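Local coordinates for protein AlyQ (Persicobacter sp. CCB-QB2, PDB 5XNR) that probably cleaves alginate by beta-elimination through its lyase domain, to which a CBM32 carbohydrate-binding module is joined in the same chain, at residues A[157-162]-A[173-178]; A[153-158]-A[190-195]; A[215-220]-A[354-359]. One frame throughout, in Å; residues are numbered along the deposited sequence.

Interaction 1 of 3, residues A[157-162]-A[173-178]; sequences NCNQWK and TLCGEA. With K (potassium ion), chain C.
Leu174 lays its CD1 methyl along the start of strand 161-164, where CD1 comes to 3.7 Å from Trp161 O and also meets the CA of Lys162. Its CB faces the carbonyl oxygen of Cys158, and a weaker side-chain touch runs from CD1 to Trp161 CB at 4.3 Å. A branched aliphatic chain suits this buried place, for it packs against the backbone of Trp161 and Lys162 and the CB of Trp161 without asking for a polar partner. Beside it the covalent link is made: Cys158 SG and Cys175 SG are 2.1 Å apart, with a chi3 of 100°. The sulfur of Cys158 sits between its own backbone N and carbonyl carbon (chi1 53°), which carries it across to the other cysteine. Asn159 brings its OD1 alongside the bridge, 3.4 Å from Cys175 SG. Its backbone N is in turn bound by Asn157 OD1 in an Asx turn, which lies in the bend before strand 161-164. Cys175 lies inside a type II beta turn from Leu174 to Glu177, and the positive phi of Gly176 (81°) would set a side chain against the preceding carbonyl oxygen. The turn folds Glu177 back toward Thr173. Potassium is held there by Thr173 O and OG1 and by Glu177 OE2, each at 2.6 Å, with the carboxylate of Asp171 completing the protein ligands. Oxygen-only coordination is what a hard monovalent cation calls for. The result is a disulfide-closed beta-hairpin, strands 161-164 and 170-171, with the potassium site at its open end, just past strand 170-171.

Interaction 2 of 3, residues A[153-158]-A[190-195]; sequences DLMSNC and NAMVFR
Leu154 and Met192 carry most of this contact, with Met155 adding a smaller share. The two methyls of Leu154 rest on successive peptide groups of residues 190-192. CD1 lies against the link between Ala191 and Met192, 3.3 Å from Ala191 O, while CD2 meets the preceding link, 3.5 Å from Asn190 C. With CG anti to the carbonyl carbon (chi1 -68°), the branch is swung toward the incoming strand, and the forked end suits a surface made of backbone rather than of side chains. CD1 also reaches Met192 itself, at 4.0 Å from CB. Beyond CG the Met192 chain runs extended, so its sulfur arrives near Met155, where CG of Met155 and SD of Met192 are 4.5 Å apart in a loose touch. Both methionines touch Trp183 and Tyr387, surroundings that flexible thioether chains can pack against. An alanine in place of Leu154 is likely to open a gap over the Asn190-Ala191 and Ala191-Met192 peptides and leave Met192 CB without its neighbour. The amide of Asn190 is bonded outside the contact, OD1 to Asn186 and ND2 to the carbonyl of Ala144, while Leu154 also packs on Val185. No hydrogen bond joins the two segments; they meet through van der Waals packing. A 3-10 turn and loop leading toward strand 161-164 is thereby laid against strands 183-185 and 192-197, at one margin of the seven-stranded sheet, as part of the beta-sandwich (jelly roll) fold of alginate lyases of the concanavalin clan.

Interaction 3 of 3, residues A[215-220]-A[354-359]; sequences LRERKE and SYFKIG
Leu215 and Ile358 form the hydrogen-bonded pair of two antiparallel strands: Leu215 N gives to Ile358 O at 2.7 Å, and Ile358 N returns a longer bond to Leu215 O at 3.2 Å. Glu217 N to Phe356 O continues the ladder, and between these lies the non-hydrogen-bonded pair Arg216-Lys357, with Lys357 CA adding a CA-H...O contact to Leu215 O. Glu217 then replaces backbone with side chain: its extended chain brings the anti lone pair of OE1 to Phe356 N, 2.8 Å away. Trp228 also binds OE1 and His391 binds OE2, so the buried carboxylate is well gripped. These strands hold parts of the RSELR and YFKxGxYxQ motifs of polysaccharide lyase family 7, whose jelly roll probably uses them to line the substrate groove, as in relatives. Stacking occupies the face bearing Arg216 and Lys357. With CG anti to the backbone N (chi1 -172°), the Arg216 chain bends at chi2 and brings its guanidinium flat over the Tyr355 ring, planes 15° apart, CZ 3.6 Å from the ring centroid in a cation-pi contact. NH1 bonds to Glu217 O and Ile226 O, which fixes the guanidinium's rotation. Apolar packing belongs to the opposite face, where Leu215 and Ile358 both touch Trp161.

Trp161 ties the three together. In interaction 1 it backs Leu174. Its CD1 meets Met155 CE of interaction 2 at 3.5 Å, and its CE3 lies 3.2 Å from Glu217 N of interaction 3. Strands 161-164 and 211-217 are neighbours in one sheet, with Lys162 O 2.8 Å from Arg216 N in a probable hydrogen bond. Interactions 2 and 3 meet across the sandwich interior through Phe194 CE2 and Leu215 CG, 3.9 Å apart. Potassium is bound within interaction 1, and the side chains of Met155 and Leu215 are each about 11 Å from it. Interaction 3, by family resemblance, probably borders the alginate groove.

Interaction 1 of 3, residues A[157-162]-A[173-178]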
loop_
_atom_site.group_PDB
_atom_site.type_symbol
_atom_site.label_atom_id
_atom_site.label_comp_id
_atom_site.label_asym_id
_atom_site.label_seq_id
_atom_site.Cartn_x
_atom_site.Cartn_y
_atom_site.Cartn_z
ATOM N N ASN A 157 0.128 -13.251 17.930
ATOM C CA ASN A 157 0.782 -13.569 19.221
ATOM C C ASN A 157 1.904 -12.548 19.455
ATOM O O ASN A 157 3.008 -12.696 18.891
ATOM C CB ASN A 157 1.302 -15.014 19.253
ATOM C CG ASN A 157 2.006 -15.402 20.548
ATOM O OD1 ASN A 157 2.329 -14.538 21.355
ATOM N ND2 ASN A 157 2.248 -16.692 20.765
ATOM N N CYS A 158 1.644 -11.556 20.317
ATOM C CA CYS A 158 2.600 -10.473 20.577
ATOM C C CYS A 158 3.805 -10.964 21.421
ATOM O O CYS A 158 4.882 -10.317 21.455
ATOM C CB CYS A 158 1.895 -9.244 21.159
ATOM S SG CYS A 158 0.859 -9.499 22.632
ATOM N N ASN A 159 3.669 -12.133 22.043
ATOM C CA ASN A 159 4.733 -12.766 22.809
ATOM C C ASN A 159 5.816 -13.375 21.893
ATOM O O ASN A 159 6.991 -13.467 22.307
ATOM C CB ASN A 159 4.178 -13.895 23.684
ATOM C CG ASN A 159 3.227 -13.418 24.764
ATOM O OD1 ASN A 159 3.475 -12.402 25.405
ATOM N ND2 ASN A 159 2.157 -14.160 24.994
ATOM N N GLN A 160 5.432 -13.760 20.659
ATOM C CA GLN A 160 6.196 -14.693 19.785
ATOM C C GLN A 160 7.320 -13.952 19.040
ATOM O O GLN A 160 8.037 -14.555 18.278
ATOM C CB GLN A 160 5.231 -15.399 18.820
ATOM C CG GLN A 160 5.858 -16.441 17.910
ATOM C CD GLN A 160 4.894 -17.405 17.255
ATOM O OE1 GLN A 160 3.697 -17.169 17.139
ATOM N NE2 GLN A 160 5.427 -18.508 16.767
ATOM N N TRP A 161 7.498 -12.661 19.280
ATOM C CA TRP A 161 8.571 -11.902 18.652
ATOM C C TRP A 161 9.196 -10.938 19.671
ATOM O O TRP A 161 8.599 -10.591 20.707
ATOM C CB TRP A 161 8.026 -11.153 17.428
ATOM C CG TRP A 161 7.328 -12.052 16.459
ATOM C CD1 TRP A 161 6.010 -12.419 16.464
ATOM C CD2 TRP A 161 7.931 -12.766 15.373
ATOM N NE1 TRP A 161 5.746 -13.286 15.439
ATOM C CE2 TRP A 161 6.908 -13.514 14.751
ATOM C CE3 TRP A 161 9.225 -12.834 14.866
ATOM C CZ2 TRP A 161 7.149 -14.315 13.644
ATOM C CZ3 TRP A 161 9.460 -13.621 13.766
ATOM C CH2 TRP A 161 8.438 -14.357 13.174
ATOM N N LYS A 162 10.421 -10.553 19.355
ATOM C CA LYS A 162 11.091 -9.397 19.928
ATOM C C LYS A 162 11.519 -8.498 18.772
ATOM O O LYS A 162 11.721 -8.982 17.670
ATOM C CB LYS A 162 12.335 -9.793 20.725
ATOM C CG LYS A 162 13.487 -10.321 19.878
ATOM C CD LYS A 162 14.668 -10.818 20.675
ATOM C CE LYS A 162 15.911 -9.978 20.507
ATOM N NZ LYS A 162 17.100 -10.751 20.933
ATOM N N THR A 173 9.260 -7.646 25.018
ATOM C CA THR A 173 7.928 -7.672 25.574
ATOM C C THR A 173 7.099 -6.633 24.822
ATOM O O THR A 173 6.893 -5.541 25.348
ATOM C CB THR A 173 7.918 -7.372 27.088
ATOM O OG1 THR A 173 8.626 -6.145 27.299
ATOM C CG2 THR A 173 8.502 -8.485 27.938
ATOM N N LEU A 174 6.633 -6.984 23.628
ATOM C CA LEU A 174 5.999 -6.043 22.691
ATOM C C LEU A 174 4.507 -5.857 22.966
ATOM O O LEU A 174 3.961 -4.876 22.492
ATOM C CB LEU A 174 6.159 -6.577 21.271
ATOM C CG LEU A 174 7.595 -6.780 20.804
ATOM C CD1 LEU A 174 7.605 -7.329 19.378
ATOM C CD2 LEU A 174 8.375 -5.473 20.909
ATOM N N CYS A 175 3.843 -6.808 23.636
ATOM C CA CYS A 175 2.426 -6.669 23.946
ATOM C C CYS A 175 2.202 -5.291 24.585
ATOM O O CYS A 175 2.872 -4.918 25.531
ATOM C CB CYS A 175 1.926 -7.754 24.898
ATOM S SG CYS A 175 2.142 -9.437 24.261
ATOM N N GLY A 176 1.278 -4.539 24.044
ATOM C CA GLY A 176 0.915 -3.274 24.645
ATOM C C GLY A 176 1.858 -2.116 24.324
ATOM O O GLY A 176 1.605 -1.039 24.821
ATOM N N GLU A 177 2.913 -2.269 23.516
ATOM C CA GLU A 177 3.895 -1.153 23.352
ATOM C C GLU A 177 3.267 -0.037 22.524
ATOM O O GLU A 177 2.426 -0.312 21.643
ATOM C CB GLU A 177 5.185 -1.594 22.657
ATOM C CG GLU A 177 6.186 -2.228 23.597
ATOM C CD GLU A 177 6.751 -1.320 24.680
ATOM O OE1 GLU A 177 7.257 -0.235 24.351
ATOM O OE2 GLU A 177 6.708 -1.714 25.853
ATOM N N ALA A 178 3.678 1.201 22.825
ATOM C CA ALA A 178 3.182 2.372 22.108
ATOM C C ALA A 178 3.848 2.447 20.728
ATOM O O ALA A 178 4.913 1.885 20.505
ATOM C CB ALA A 178 3.441 3.632 22.896
HETATM K K K C . 8.223 -3.690 26.511
#

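Interaction 2 of 3, residues A[153-158]-A[190-195]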
loop_
_atom_site.group_PDB
_atom_site.type_symbol
_atom_site.label_atom_id
_atom_site.label_comp_id
_atom_site.label_asym_id
_atom_site.label_seq_id
_atom_site.Cartn_x
_atom_site.Cartn_y
_atom_site.Cartn_z
ATOM N N ASP A 153 -1.384 -4.784 18.045
ATOM C CA ASP A 153 -2.762 -5.141 17.685
ATOM C C ASP A 153 -2.791 -5.977 16.404
ATOM O O ASP A 153 -3.676 -6.798 16.245
ATOM C CB ASP A 153 -3.637 -3.907 17.476
ATOM C CG ASP A 153 -3.979 -3.178 18.762
ATOM O OD1 ASP A 153 -3.891 -3.792 19.842
ATOM O OD2 ASP A 153 -4.344 -2.007 18.660
ATOM N N LEU A 154 -1.802 -5.761 15.543
ATOM C CA LEU A 154 -1.655 -6.427 14.235
ATOM C C LEU A 154 -0.958 -7.786 14.352
ATOM O O LEU A 154 -0.746 -8.459 13.324
ATOM C CB LEU A 154 -0.838 -5.495 13.335
ATOM C CG LEU A 154 -1.582 -4.210 12.975
ATOM C CD1 LEU A 154 -0.643 -3.033 12.887
ATOM C CD2 LEU A 154 -2.391 -4.393 11.690
ATOM N N MET A 155 -0.547 -8.144 15.574
ATOM C CA MET A 155 0.144 -9.400 15.850
ATOM C C MET A 155 -0.871 -10.333 16.507
ATOM O O MET A 155 -1.581 -9.939 17.449
ATOM C CB MET A 155 1.340 -9.240 16.807
ATOM C CG MET A 155 2.306 -8.127 16.443
ATOM S SD MET A 155 3.604 -7.853 17.674
ATOM C CE MET A 155 4.562 -9.354 17.469
ATOM N N SER A 156 -0.877 -11.551 15.996
ATOM C CA SER A 156 -1.735 -12.581 16.468
ATOM C C SER A 156 -1.195 -13.141 17.796
ATOM O O SER A 156 -1.981 -13.467 18.685
ATOM C CB SER A 156 -1.910 -13.635 15.385
ATOM O OG SER A 156 -0.684 -14.278 15.071
ATOM N N ASN A 157 0.128 -13.251 17.930
ATOM C CA ASN A 157 0.782 -13.569 19.221
ATOM C C ASN A 157 1.904 -12.548 19.455
ATOM O O ASN A 157 3.008 -12.696 18.891
ATOM C CB ASN A 157 1.302 -15.014 19.253
ATOM C CG ASN A 157 2.006 -15.402 20.548
ATOM O OD1 ASN A 157 2.329 -14.538 21.355
ATOM N ND2 ASN A 157 2.248 -16.692 20.765
ATOM N N CYS A 158 1.644 -11.556 20.317
ATOM C CA CYS A 158 2.600 -10.473 20.577
ATOM C C CYS A 158 3.805 -10.964 21.421
ATOM O O CYS A 158 4.882 -10.317 21.455
ATOM C CB CYS A 158 1.895 -9.244 21.159
ATOM S SG CYS A 158 0.859 -9.499 22.632
ATOM N N ASN A 190 -4.178 -0.551 9.451
ATOM C CA ASN A 190 -4.245 -1.924 8.946
ATOM C C ASN A 190 -2.842 -2.543 8.802
ATOM O O ASN A 190 -2.750 -3.678 8.320
ATOM C CB ASN A 190 -4.987 -2.000 7.609
ATOM C CG ASN A 190 -4.387 -1.139 6.516
ATOM O OD1 ASN A 190 -3.280 -0.612 6.648
ATOM N ND2 ASN A 190 -5.113 -1.004 5.417
ATOM N N ALA A 191 -1.765 -1.855 9.197
ATOM C CA ALA A 191 -0.422 -2.421 9.011
ATOM C C ALA A 191 0.552 -1.827 10.031
ATOM O O ALA A 191 0.261 -0.815 10.623
ATOM C CB ALA A 191 0.058 -2.171 7.612
ATOM N N MET A 192 1.679 -2.499 10.248
ATOM C CA MET A 192 2.756 -1.971 11.100
ATOM C C MET A 192 3.917 -1.573 10.195
ATOM O O MET A 192 4.151 -2.205 9.157
ATOM C CB MET A 192 3.264 -2.960 12.151
ATOM C CG MET A 192 2.984 -4.416 11.844
ATOM S SD MET A 192 3.710 -5.544 13.069
ATOM C CE MET A 192 3.669 -7.031 12.070
ATOM N N VAL A 193 4.604 -0.509 10.606
ATOM C CA VAL A 193 5.611 0.102 9.784
ATOM C C VAL A 193 6.941 -0.008 10.522
ATOM O O VAL A 193 7.065 0.421 11.650
ATOM C CB VAL A 193 5.279 1.571 9.489
ATOM C CG1 VAL A 193 6.233 2.146 8.474
ATOM C CG2 VAL A 193 3.846 1.746 9.033
ATOM N N PHE A 194 7.907 -0.594 9.840
ATOM C CA PHE A 194 9.234 -0.697 10.309
ATOM C C PHE A 194 10.109 0.309 9.544
ATOM O O PHE A 194 10.464 0.068 8.389
ATOM C CB PHE A 194 9.722 -2.127 10.075
ATOM C CG PHE A 194 8.953 -3.211 10.783
ATOM C CD1 PHE A 194 7.831 -3.775 10.208
ATOM C CD2 PHE A 194 9.379 -3.697 12.007
ATOM C CE1 PHE A 194 7.149 -4.806 10.842
ATOM C CE2 PHE A 194 8.694 -4.722 12.646
ATOM C CZ PHE A 194 7.580 -5.279 12.059
ATOM N N ARG A 195 10.475 1.409 10.212
ATOM C CA ARG A 195 11.244 2.498 9.627
ATOM C C ARG A 195 12.673 2.513 10.191
ATOM O O ARG A 195 12.873 2.597 11.396
ATOM C CB ARG A 195 10.604 3.857 9.933
ATOM C CG ARG A 195 11.424 5.016 9.377
ATOM C CD ARG A 195 10.739 6.353 9.168
ATOM N NE ARG A 195 9.565 6.319 8.311
ATOM C CZ ARG A 195 8.852 7.396 8.018
ATOM N NH1 ARG A 195 9.373 8.601 8.184
ATOM N NH2 ARG A 195 7.618 7.269 7.580
#

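Interaction 3 of 3, residues A[215-220]-A[354-359]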
loop_
_atom_site.group_PDB
_atom_site.type_symbol
_atom_site.label_atom_id
_atom_site.label_comp_id
_atom_site.label_asym_id
_atom_site.label_seq_id
_atom_site.Cartn_x
_atom_site.Cartn_y
_atom_site.Cartn_z
ATOM N N LEU A 215 11.656 -7.880 13.550
ATOM C CA LEU A 215 11.254 -8.899 14.561
ATOM C C LEU A 215 12.142 -10.144 14.473
ATOM O O LEU A 215 12.451 -10.579 13.396
ATOM C CB LEU A 215 9.802 -9.313 14.321
ATOM C CG LEU A 215 8.771 -8.189 14.405
ATOM C CD1 LEU A 215 7.383 -8.687 13.996
ATOM C CD2 LEU A 215 8.741 -7.587 15.808
ATOM N N ARG A 216 12.541 -10.705 15.616
ATOM C CA ARG A 216 13.203 -11.997 15.644
ATOM C C ARG A 216 12.255 -13.013 16.317
ATOM O O ARG A 216 11.684 -12.780 17.389
ATOM C CB ARG A 216 14.556 -11.859 16.350
ATOM C CG ARG A 216 15.445 -13.099 16.295
ATOM C CD ARG A 216 15.656 -13.794 17.635
ATOM N NE ARG A 216 16.774 -14.746 17.692
ATOM C CZ ARG A 216 16.653 -16.076 17.694
ATOM N NH1 ARG A 216 15.483 -16.685 17.529
ATOM N NH2 ARG A 216 17.733 -16.800 17.873
ATOM N N GLU A 217 12.074 -14.147 15.679
ATOM C CA GLU A 217 11.185 -15.193 16.202
ATOM C C GLU A 217 11.571 -15.573 17.641
ATOM O O GLU A 217 12.743 -15.603 17.989
ATOM C CB GLU A 217 11.260 -16.413 15.294
ATOM C CG GLU A 217 10.121 -17.370 15.509
ATOM C CD GLU A 217 10.095 -18.543 14.544
ATOM O OE1 GLU A 217 10.975 -18.627 13.634
ATOM O OE2 GLU A 217 9.179 -19.364 14.710
ATOM N N ARG A 218 10.551 -15.843 18.446
ATOM C CA ARG A 218 10.692 -16.298 19.818
ATOM C C ARG A 218 9.794 -17.515 20.056
ATOM O O ARG A 218 8.924 -17.810 19.226
ATOM C CB ARG A 218 10.233 -15.219 20.799
ATOM C CG ARG A 218 11.067 -13.953 20.766
ATOM C CD ARG A 218 11.309 -13.469 22.178
ATOM N NE ARG A 218 12.534 -13.969 22.769
ATOM C CZ ARG A 218 12.956 -13.657 23.981
ATOM N NH1 ARG A 218 14.236 -13.798 24.272
ATOM N NH2 ARG A 218 12.111 -13.187 24.878
ATOM N N LYS A 219 9.950 -18.145 21.220
ATOM C CA LYS A 219 8.978 -19.137 21.656
ATOM C C LYS A 219 7.618 -18.465 21.803
ATOM O O LYS A 219 7.539 -17.248 21.961
ATOM C CB LYS A 219 9.398 -19.755 22.986
ATOM C CG LYS A 219 10.755 -20.440 22.938
ATOM C CD LYS A 219 10.955 -21.475 24.015
ATOM C CE LYS A 219 12.275 -22.198 23.862
ATOM N NZ LYS A 219 12.629 -22.900 25.112
ATOM N N GLU A 220 6.556 -19.252 21.750
ATOM C CA GLU A 220 5.188 -18.689 21.688
ATOM C C GLU A 220 4.760 -18.056 23.021
ATOM O O GLU A 220 3.791 -17.311 23.047
ATOM C CB GLU A 220 4.183 -19.769 21.282
ATOM C CG GLU A 220 4.345 -20.231 19.840
ATOM C CD GLU A 220 3.358 -21.288 19.367
ATOM O OE1 GLU A 220 2.378 -20.897 18.696
ATOM O OE2 GLU A 220 3.562 -22.504 19.678
ATOM N N SER A 354 17.854 -22.628 13.633
ATOM C CA SER A 354 17.217 -21.787 12.650
ATOM C C SER A 354 16.026 -21.033 13.263
ATOM O O SER A 354 15.316 -21.567 14.121
ATOM C CB SER A 354 16.778 -22.597 11.466
ATOM O OG SER A 354 16.092 -21.767 10.525
ATOM N N TYR A 355 15.792 -19.811 12.767
ATOM C CA TYR A 355 14.671 -18.963 13.223
ATOM C C TYR A 355 14.270 -18.001 12.095
ATOM O O TYR A 355 15.025 -17.829 11.165
ATOM C CB TYR A 355 15.057 -18.206 14.494
ATOM C CG TYR A 355 16.319 -17.398 14.356
ATOM C CD1 TYR A 355 17.554 -17.974 14.583
ATOM C CD2 TYR A 355 16.287 -16.065 13.978
ATOM C CE1 TYR A 355 18.721 -17.235 14.466
ATOM C CE2 TYR A 355 17.446 -15.316 13.842
ATOM C CZ TYR A 355 18.671 -15.905 14.081
ATOM O OH TYR A 355 19.833 -15.201 13.935
ATOM N N PHE A 356 13.072 -17.426 12.181
ATOM C CA PHE A 356 12.591 -16.426 11.252
ATOM C C PHE A 356 12.793 -14.997 11.783
ATOM O O PHE A 356 12.901 -14.765 12.992
ATOM C CB PHE A 356 11.092 -16.589 11.019
ATOM C CG PHE A 356 10.697 -17.832 10.271
ATOM C CD1 PHE A 356 11.186 -18.075 9.000
ATOM C CD2 PHE A 356 9.827 -18.750 10.839
ATOM C CE1 PHE A 356 10.841 -19.226 8.311
ATOM C CE2 PHE A 356 9.468 -19.893 10.143
ATOM C CZ PHE A 356 9.973 -20.125 8.878
ATOM N N LYS A 357 12.889 -14.058 10.843
ATOM C CA LYS A 357 12.833 -12.632 11.096
ATOM C C LYS A 357 11.876 -12.003 10.090
ATOM O O LYS A 357 11.866 -12.406 8.920
ATOM C CB LYS A 357 14.182 -11.942 10.912
ATOM C CG LYS A 357 15.297 -12.459 11.806
ATOM C CD LYS A 357 16.529 -11.557 11.834
ATOM C CE LYS A 357 16.672 -10.754 13.111
ATOM N NZ LYS A 357 18.075 -10.316 13.321
ATOM N N ILE A 358 11.104 -11.025 10.567
ATOM C CA ILE A 358 10.162 -10.274 9.736
ATOM C C ILE A 358 10.377 -8.785 9.988
ATOM O O ILE A 358 10.564 -8.397 11.107
ATOM C CB ILE A 358 8.714 -10.674 10.059
ATOM C CG1 ILE A 358 8.423 -12.132 9.706
ATOM C CG2 ILE A 358 7.729 -9.723 9.404
ATOM C CD1 ILE A 358 7.249 -12.691 10.491
ATOM N N GLY A 359 10.312 -7.974 8.942
ATOM C CA GLY A 359 10.413 -6.544 9.095
ATOM C C GLY A 359 11.414 -5.953 8.122
ATOM O O GLY A 359 11.438 -6.325 6.939
#